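PDB 4QQR: bifunctional dTDP-4-dehydrorhamnose 3,5-epimerase/dTDP-4-dehydrorhamnose reductase, which catalyses the 3,5-epimerization of dTDP-4-keto-6-deoxyglucose and the NADPH-dependent reduction of the product to dTDP-L-rhamnose. Local coordinates for residues A[12-25]-A[55-68]. Residues are numbered along the deposited sequence; the frame is centred on the assembly and turned at random.
With SO4 (sulfate ion), chain H.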
loop_
_atom_site.group_PDB
_atom_site.type_symbol
_atom_site.label_atom_id
_atom_site.label_comp_id
_atom_site.label_asym_id
_atom_site.label_seq_id
_atom_site.Cartn_x
_atom_site.Cartn_y
_atom_site.Cartn_z
ATOM N N SER A 12 -19.313 3.264 30.238
ATOM C CA SER A 12 -18.201 4.137 29.847
ATOM C C SER A 12 -17.520 3.607 28.583
ATOM O O SER A 12 -17.527 4.274 27.542
ATOM C CB SER A 12 -17.178 4.277 30.995
ATOM O OG SER A 12 -16.227 5.309 30.747
ATOM N N PHE A 13 -16.944 2.408 28.686
ATOM C CA PHE A 13 -16.211 1.784 27.585
ATOM C C PHE A 13 -16.993 0.665 26.886
ATOM O O PHE A 13 -17.796 -0.027 27.513
ATOM C CB PHE A 13 -14.866 1.247 28.086
ATOM C CG PHE A 13 -13.913 2.326 28.522
ATOM C CD1 PHE A 13 -13.517 3.317 27.633
ATOM C CD2 PHE A 13 -13.405 2.351 29.826
ATOM C CE1 PHE A 13 -12.630 4.322 28.030
ATOM C CE2 PHE A 13 -12.523 3.353 30.234
ATOM C CZ PHE A 13 -12.132 4.342 29.334
ATOM N N ASN A 14 -16.736 0.485 25.590
ATOM C CA ASN A 14 -17.425 -0.504 24.770
ATOM C C ASN A 14 -16.567 -0.810 23.569
ATOM O O ASN A 14 -16.462 0.011 22.661
ATOM C CB ASN A 14 -18.776 0.051 24.293
ATOM C CG ASN A 14 -19.597 -0.972 23.510
ATOM O OD1 ASN A 14 -19.215 -2.139 23.390
ATOM N ND2 ASN A 14 -20.740 -0.536 22.987
ATOM N N PHE A 15 -15.952 -1.985 23.537
ATOM C CA PHE A 15 -14.951 -2.244 22.501
ATOM C C PHE A 15 -15.474 -3.072 21.359
ATOM O O PHE A 15 -16.108 -4.112 21.569
ATOM C CB PHE A 15 -13.704 -2.920 23.068
ATOM C CG PHE A 15 -12.969 -2.097 24.091
ATOM C CD1 PHE A 15 -13.276 -0.762 24.290
ATOM C CD2 PHE A 15 -11.960 -2.662 24.846
ATOM C CE1 PHE A 15 -12.593 -0.009 25.226
ATOM C CE2 PHE A 15 -11.273 -1.914 25.782
ATOM C CZ PHE A 15 -11.587 -0.588 25.975
ATOM N N LEU A 16 -15.209 -2.598 20.143
ATOM C CA LEU A 16 -15.423 -3.402 18.953
ATOM C C LEU A 16 -14.082 -4.050 18.614
ATOM O O LEU A 16 -13.070 -3.366 18.490
ATOM C CB LEU A 16 -15.949 -2.551 17.793
ATOM C CG LEU A 16 -16.231 -3.275 16.465
ATOM C CD1 LEU A 16 -17.262 -4.390 16.642
ATOM C CD2 LEU A 16 -16.682 -2.288 15.374
ATOM N N ILE A 17 -14.069 -5.374 18.509
ATOM C CA ILE A 17 -12.833 -6.098 18.245
ATOM C C ILE A 17 -12.939 -6.895 16.950
ATOM O O ILE A 17 -13.948 -7.546 16.695
ATOM C CB ILE A 17 -12.476 -7.028 19.422
ATOM C CG1 ILE A 17 -12.325 -6.206 20.711
ATOM C CG2 ILE A 17 -11.208 -7.807 19.117
ATOM C CD1 ILE A 17 -12.220 -7.040 21.989
ATOM N N TYR A 18 -11.905 -6.826 16.120
ATOM C CA TYR A 18 -11.867 -7.628 14.900
ATOM C C TYR A 18 -10.831 -8.737 14.997
ATOM O O TYR A 18 -9.708 -8.505 15.436
ATOM C CB TYR A 18 -11.676 -6.749 13.650
ATOM C CG TYR A 18 -12.956 -6.032 13.283
ATOM C CD1 TYR A 18 -13.232 -4.763 13.783
ATOM C CD2 TYR A 18 -13.917 -6.648 12.488
ATOM C CE1 TYR A 18 -14.417 -4.112 13.473
ATOM C CE2 TYR A 18 -15.108 -6.010 12.178
ATOM C CZ TYR A 18 -15.350 -4.740 12.670
ATOM O OH TYR A 18 -16.525 -4.097 12.363
ATOM N N GLY A 19 -11.241 -9.949 14.632
ATOM C CA GLY A 19 -10.386 -11.123 14.702
ATOM C C GLY A 19 -10.614 -12.059 15.879
ATOM O O GLY A 19 -9.659 -12.379 16.588
ATOM N N LYS A 20 -11.846 -12.524 16.101
ATOM C CA LYS A 20 -12.071 -13.520 17.166
ATOM C C LYS A 20 -11.370 -14.840 16.835
ATOM O O LYS A 20 -10.887 -15.554 17.718
ATOM C CB LYS A 20 -13.566 -13.745 17.465
ATOM C CG LYS A 20 -14.376 -14.524 16.424
ATOM C CD LYS A 20 -15.802 -14.818 16.924
ATOM C CE LYS A 20 -15.772 -15.516 18.291
ATOM N NZ LYS A 20 -17.123 -15.884 18.847
ATOM N N THR A 21 -11.316 -15.133 15.542
ATOM C CA THR A 21 -10.606 -16.284 15.006
ATOM C C THR A 21 -9.175 -16.406 15.546
ATOM O O THR A 21 -8.718 -17.503 15.841
ATOM C CB THR A 21 -10.567 -16.186 13.456
ATOM O OG1 THR A 21 -11.843 -16.564 12.919
ATOM C CG2 THR A 21 -9.463 -17.067 12.864
ATOM N N GLY A 22 -8.482 -15.280 15.693
ATOM C CA GLY A 22 -7.045 -15.295 15.910
ATOM C C GLY A 22 -6.543 -15.306 17.345
ATOM O O GLY A 22 -7.327 -15.300 18.291
ATOM N N TRP A 23 -5.224 -15.302 17.505
ATOM C CA TRP A 23 -4.612 -15.444 18.820
ATOM C C TRP A 23 -4.898 -14.228 19.711
ATOM O O TRP A 23 -5.587 -14.341 20.725
ATOM C CB TRP A 23 -3.104 -15.718 18.678
ATOM C CG TRP A 23 -2.378 -16.118 19.961
ATOM C CD1 TRP A 23 -2.943 -16.475 21.153
ATOM C CD2 TRP A 23 -0.957 -16.187 20.162
ATOM N NE1 TRP A 23 -1.968 -16.765 22.076
ATOM C CE2 TRP A 23 -0.742 -16.597 21.494
ATOM C CE3 TRP A 23 0.152 -15.954 19.341
ATOM C CZ2 TRP A 23 0.536 -16.766 22.028
ATOM C CZ3 TRP A 23 1.420 -16.121 19.870
ATOM C CH2 TRP A 23 1.602 -16.518 21.204
ATOM N N ILE A 24 -4.376 -13.067 19.328
ATOM C CA ILE A 24 -4.589 -11.828 20.081
ATOM C C ILE A 24 -6.078 -11.428 20.249
ATOM O O ILE A 24 -6.521 -11.056 21.348
ATOM C CB ILE A 24 -3.772 -10.686 19.441
ATOM C CG1 ILE A 24 -2.285 -10.923 19.692
ATOM C CG2 ILE A 24 -4.185 -9.309 19.985
ATOM C CD1 ILE A 24 -1.393 -9.862 19.064
ATOM N N GLY A 25 -6.838 -11.511 19.161
ATOM C CA GLY A 25 -8.248 -11.160 19.180
ATOM C C GLY A 25 -9.039 -11.999 20.163
ATOM O O GLY A 25 -9.938 -11.496 20.855
ATOM N N ASP A 55 -21.580 -2.639 11.725
ATOM C CA ASP A 55 -21.025 -2.949 13.030
ATOM C C ASP A 55 -20.908 -1.716 13.925
ATOM O O ASP A 55 -21.273 -1.780 15.095
ATOM C CB ASP A 55 -19.642 -3.596 12.888
ATOM C CG ASP A 55 -19.689 -4.957 12.235
ATOM O OD1 ASP A 55 -20.738 -5.303 11.655
ATOM O OD2 ASP A 55 -18.668 -5.681 12.299
ATOM N N ILE A 56 -20.392 -0.607 13.392
ATOM C CA ILE A 56 -20.181 0.574 14.231
ATOM C C ILE A 56 -21.512 1.124 14.733
ATOM O O ILE A 56 -21.626 1.572 15.875
ATOM C CB ILE A 56 -19.416 1.703 13.513
ATOM C CG1 ILE A 56 -18.127 1.180 12.865
ATOM C CG2 ILE A 56 -19.152 2.862 14.469
ATOM C CD1 ILE A 56 -17.010 0.941 13.797
ATOM N N GLU A 57 -22.534 1.071 13.887
ATOM C CA GLU A 57 -23.847 1.564 14.298
ATOM C C GLU A 57 -24.580 0.592 15.231
ATOM O O GLU A 57 -25.237 1.007 16.192
ATOM C CB GLU A 57 -24.687 1.936 13.080
ATOM C CG GLU A 57 -23.942 2.871 12.130
ATOM C CD GLU A 57 -24.854 3.867 11.441
ATOM O OE1 GLU A 57 -25.459 4.698 12.156
ATOM O OE2 GLU A 57 -24.954 3.822 10.189
ATOM N N SER A 58 -24.440 -0.699 14.949
ATOM C CA SER A 58 -25.013 -1.744 15.789
ATOM C C SER A 58 -24.390 -1.787 17.195
ATOM O O SER A 58 -25.111 -1.902 18.188
ATOM C CB SER A 58 -24.886 -3.099 15.088
ATOM O OG SER A 58 -25.378 -4.148 15.897
ATOM N N VAL A 59 -23.060 -1.683 17.279
ATOM C CA VAL A 59 -22.333 -1.783 18.559
ATOM C C VAL A 59 -22.199 -0.440 19.281
ATOM O O VAL A 59 -22.097 -0.390 20.515
ATOM C CB VAL A 59 -20.926 -2.383 18.357
ATOM C CG1 VAL A 59 -20.169 -2.517 19.685
ATOM C CG2 VAL A 59 -21.032 -3.731 17.687
ATOM N N LYS A 60 -22.207 0.640 18.501
ATOM C CA LYS A 60 -21.947 1.977 19.020
ATOM C C LYS A 60 -20.714 1.979 19.932
ATOM O O LYS A 60 -20.792 2.398 21.097
ATOM C CB LYS A 60 -23.180 2.505 19.760
ATOM C CG LYS A 60 -24.433 2.591 18.903
ATOM C CD LYS A 60 -25.701 2.340 19.737
ATOM C CE LYS A 60 -26.768 1.584 18.925
ATOM N NZ LYS A 60 -28.053 2.325 18.825
ATOM N N PRO A 61 -19.571 1.509 19.407
ATOM C CA PRO A 61 -18.396 1.278 20.262
ATOM C C PRO A 61 -17.761 2.582 20.706
ATOM O O PRO A 61 -17.962 3.597 20.052
ATOM C CB PRO A 61 -17.428 0.545 19.330
ATOM C CG PRO A 61 -17.754 1.124 17.972
ATOM C CD PRO A 61 -19.253 1.342 17.978
ATOM N N SER A 62 -17.021 2.558 21.804
ATOM C CA SER A 62 -16.262 3.720 22.224
ATOM C C SER A 62 -14.863 3.686 21.596
ATOM O O SER A 62 -14.234 4.739 21.387
ATOM C CB SER A 62 -16.151 3.773 23.753
ATOM O OG SER A 62 -15.385 2.689 24.244
ATOM N N HIS A 63 -14.372 2.472 21.327
ATOM C CA HIS A 63 -13.057 2.260 20.709
ATOM C C HIS A 63 -13.128 0.986 19.861
ATOM O O HIS A 63 -14.041 0.174 20.038
ATOM C CB HIS A 63 -11.936 2.099 21.758
ATOM C CG HIS A 63 -11.875 3.188 22.794
ATOM N ND1 HIS A 63 -12.865 3.386 23.739
ATOM C CD2 HIS A 63 -10.915 4.106 23.062
ATOM C CE1 HIS A 63 -12.531 4.398 24.518
ATOM N NE2 HIS A 63 -11.351 4.852 24.132
ATOM N N VAL A 64 -12.159 0.810 18.957
ATOM C CA VAL A 64 -12.133 -0.311 18.006
ATOM C C VAL A 64 -10.757 -0.972 18.014
ATOM O O VAL A 64 -9.749 -0.298 18.080
ATOM C CB VAL A 64 -12.467 0.151 16.542
ATOM C CG1 VAL A 64 -12.267 -0.991 15.525
ATOM C CG2 VAL A 64 -13.870 0.718 16.439
ATOM N N PHE A 65 -10.722 -2.296 17.946
ATOM C CA PHE A 65 -9.465 -3.039 17.982
ATOM C C PHE A 65 -9.333 -3.901 16.743
ATOM O O PHE A 65 -10.205 -4.711 16.447
ATOM C CB PHE A 65 -9.407 -3.917 19.227
ATOM C CG PHE A 65 -9.223 -3.148 20.495
ATOM C CD1 PHE A 65 -10.281 -2.436 21.047
ATOM C CD2 PHE A 65 -7.990 -3.144 21.149
ATOM C CE1 PHE A 65 -10.114 -1.711 22.216
ATOM C CE2 PHE A 65 -7.810 -2.422 22.330
ATOM C CZ PHE A 65 -8.874 -1.709 22.866
ATOM N N ASN A 66 -8.250 -3.714 16.010
ATOM C CA ASN A 66 -8.002 -4.516 14.822
ATOM C C ASN A 66 -6.949 -5.608 15.068
ATOM O O ASN A 66 -5.738 -5.366 15.003
ATOM C CB ASN A 66 -7.587 -3.617 13.652
ATOM C CG ASN A 66 -7.069 -4.412 12.463
ATOM O OD1 ASN A 66 -7.525 -5.528 12.202
ATOM N ND2 ASN A 66 -6.109 -3.844 11.743
ATOM N N ALA A 67 -7.410 -6.816 15.349
ATOM C CA ALA A 67 -6.493 -7.932 15.507
ATOM C C ALA A 67 -6.675 -8.877 14.328
ATOM O O ALA A 67 -6.215 -10.008 14.361
ATOM C CB ALA A 67 -6.744 -8.637 16.813
ATOM N N ALA A 68 -7.323 -8.382 13.271
ATOM C CA ALA A 68 -7.721 -9.187 12.112
ATOM C C ALA A 68 -6.570 -9.919 11.436
ATOM O O ALA A 68 -6.752 -10.622 10.441
ATOM C CB ALA A 68 -8.478 -8.339 11.093
HETATM S S SO4 H . -3.419 -16.050 14.178
HETATM O O1 SO4 H . -1.965 -15.852 14.189
HETATM O O2 SO4 H . -3.940 -15.368 12.989
HETATM O O3 SO4 H . -4.006 -15.464 15.384
HETATM O O4 SO4 H . -3.777 -17.477 14.144
#
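F13 sets its CD1 edge 3.4 Å from CE1 of H63, beginning an aromatic cluster with F15 and F65. At N14 the backbone N-H donates to S62 OG (2.9 Å), while the O accepts from S62 N. F15 meets two rings: its edge turns toward the face of H63 in an offset edge-to-face pair, planes at 73°, and F65 CE1 lies over one of its faces, 3.4 Å from CD2. An alanine here is likely to leave a gap beside H63 and F65, both rings freer to shift. L16 N donates to H63 O and L16 O accepts from F65 N; Y18 N to F65 O and A67 N to Y18 O continue this parallel ladder. On the other sheet face, L16 CG anti to N (chi1 -180°) carries its methyls to helix 49-59, where CD2 meets I56 CD1 at 3.6 Å and CD1 meets V59 CG2. Y18 is long enough for its OH to donate to D55 OD2 (2.7 Å), on the anti side, 29° out of the carboxylate plane; G44 N also binds OD2. G19 suits its positive phi, where a CB would jam against Y18 O; it leads to W23 and I24, which by similarity bind NADPH. In this Rossmann fold, strands 38-41 and 107-113 flank the pair; helix 200-212 covers the F15 face, helix 80-103 packs against Y18 and V64.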